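Local coordinates for replisome organizer (Bacillus phage SPP1, PDB 1NO1), which probably loads the replicative helicase during phage DNA replication and also inhibits it, at residues 6-11 against 40-45. Sequence-based numbering, arbitrary orientation.
Sequences VVQILK and YELEEI
In the small all-helical domain of the helicase loader, helix 3-16 packs against the first turn of helix 42-55, and Ile9 reaches across to both Leu42 and Ile45. Its CD1 methyl does the touching, lying 3.9 Å from CG2 of Ile45 and 4.1 Å from CD1 of Leu42. Chi1 of -68° sets CG1 of Ile9 anti to its carbonyl carbon, and chi2 of -64° turns CD1 to the second helix. A branched, wholly apolar isoleucine suits this buried place: CG2 also lies on the side of Ile45, while CD1 approaches closest. Ile45 offers its short CG2 branch, and the two isoleucine side chains cross nearly at right angles; the longer branch of Ile45, ending in CD1, leads away from helix 3-16. Leu42, one turn earlier, runs past Ile9 in the opposite direction. Its CG stands anti to the backbone N (chi1 173°), and the fork sends CD1 to Ile9 and CD2 toward the solvent-exposed Gln8. The extended chain of Gln8 brings OE1 to 4.2 Å from CD2 of Leu42, a loose van der Waals approach; a polar end suits this exposed position. Behind this seam, Val6 and Leu10 face helix 26-37, with Leu10 touching Trp33, and Met1 also touches Ile9. No hydrogen bond joins the two segments, so this small contact rests on methyl packing and apolar burial, with little directional chemistry to fix its exact geometry.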
# COMPACT_ATOMS: atom_id res chain seq x y z
N VAL A 6 5.84 -1.24 -5.80
CA VAL A 6 5.23 -1.67 -4.53
C VAL A 6 5.88 -0.93 -3.37
O VAL A 6 5.22 -0.53 -2.42
CB VAL A 6 5.39 -3.20 -4.29
CG1 VAL A 6 4.81 -3.62 -2.92
CG2 VAL A 6 4.68 -3.98 -5.38
N VAL A 7 7.20 -0.75 -3.44
CA VAL A 7 7.88 0.05 -2.45
C VAL A 7 7.23 1.45 -2.32
O VAL A 7 7.12 1.98 -1.20
CB VAL A 7 9.38 0.18 -2.76
CG1 VAL A 7 10.06 1.21 -1.85
CG2 VAL A 7 10.07 -1.16 -2.66
N GLN A 8 6.81 2.07 -3.44
CA GLN A 8 6.14 3.37 -3.34
C GLN A 8 4.78 3.31 -2.67
O GLN A 8 4.47 4.18 -1.89
CB GLN A 8 5.86 4.05 -4.67
CG GLN A 8 6.88 3.98 -5.72
CD GLN A 8 6.73 5.13 -6.72
OE1 GLN A 8 7.26 5.06 -7.84
NE2 GLN A 8 6.02 6.20 -6.31
N ILE A 9 3.94 2.35 -3.05
CA ILE A 9 2.65 2.21 -2.40
C ILE A 9 2.86 2.16 -0.88
O ILE A 9 2.20 2.88 -0.13
CB ILE A 9 1.96 0.93 -2.86
CG1 ILE A 9 1.58 1.06 -4.34
CG2 ILE A 9 0.72 0.62 -2.00
CD1 ILE A 9 0.54 2.18 -4.55
N LEU A 10 3.80 1.36 -0.42
CA LEU A 10 3.97 1.23 1.03
C LEU A 10 4.49 2.53 1.69
O LEU A 10 4.18 2.84 2.83
CB LEU A 10 4.85 0.04 1.40
CG LEU A 10 4.16 -1.33 1.21
CD1 LEU A 10 5.17 -2.47 1.14
CD2 LEU A 10 3.12 -1.61 2.30
N LYS A 11 5.28 3.29 0.95
CA LYS A 11 5.80 4.56 1.47
C LYS A 11 4.67 5.59 1.61
O LYS A 11 4.69 6.44 2.49
CB LYS A 11 6.92 5.07 0.56
CG LYS A 11 7.31 6.52 0.74
CD LYS A 11 8.48 6.71 1.72
CE LYS A 11 8.80 8.19 1.92
NZ LYS A 11 10.10 8.34 2.69
N TYR A 40 -1.67 -5.58 -11.06
CA TYR A 40 -2.24 -4.22 -11.11
C TYR A 40 -1.29 -3.08 -11.58
O TYR A 40 -0.08 -3.26 -11.59
CB TYR A 40 -2.84 -3.88 -9.73
CG TYR A 40 -3.93 -4.83 -9.38
CD1 TYR A 40 -3.62 -6.06 -8.77
CD2 TYR A 40 -5.25 -4.58 -9.75
CE1 TYR A 40 -4.62 -6.99 -8.49
CE2 TYR A 40 -6.26 -5.48 -9.47
CZ TYR A 40 -5.94 -6.69 -8.84
OH TYR A 40 -6.92 -7.62 -8.57
N GLU A 41 -1.85 -1.92 -11.94
CA GLU A 41 -1.05 -0.76 -12.36
C GLU A 41 -0.84 0.29 -11.24
O GLU A 41 -1.70 0.56 -10.43
CB GLU A 41 -1.61 -0.14 -13.66
N LEU A 42 0.36 0.84 -11.18
CA LEU A 42 0.70 1.79 -10.12
C LEU A 42 -0.31 2.97 -9.97
O LEU A 42 -0.74 3.29 -8.85
CB LEU A 42 2.10 2.33 -10.41
CG LEU A 42 2.49 3.46 -9.45
CD1 LEU A 42 2.60 2.92 -8.02
CD2 LEU A 42 3.77 4.12 -9.93
N GLU A 43 -0.70 3.59 -11.07
CA GLU A 43 -1.61 4.73 -11.06
C GLU A 43 -2.98 4.42 -10.43
O GLU A 43 -3.46 5.16 -9.58
CB GLU A 43 -1.73 5.41 -12.47
CG GLU A 43 -2.43 6.76 -12.44
CD GLU A 43 -2.65 7.44 -13.78
OE1 GLU A 43 -2.35 6.86 -14.85
OE2 GLU A 43 -3.14 8.59 -13.79
N GLU A 44 -3.58 3.30 -10.81
CA GLU A 44 -4.89 2.92 -10.27
C GLU A 44 -4.90 2.70 -8.76
O GLU A 44 -5.80 3.18 -8.09
CB GLU A 44 -5.50 1.71 -11.00
N ILE A 45 -3.90 1.99 -8.24
CA ILE A 45 -3.81 1.66 -6.82
C ILE A 45 -3.54 2.89 -5.93
O ILE A 45 -4.07 2.97 -4.81
CB ILE A 45 -2.75 0.54 -6.60
CG1 ILE A 45 -3.12 -0.71 -7.39
CG2 ILE A 45 -2.64 0.09 -5.16
CD1 ILE A 45 -4.55 -1.10 -7.23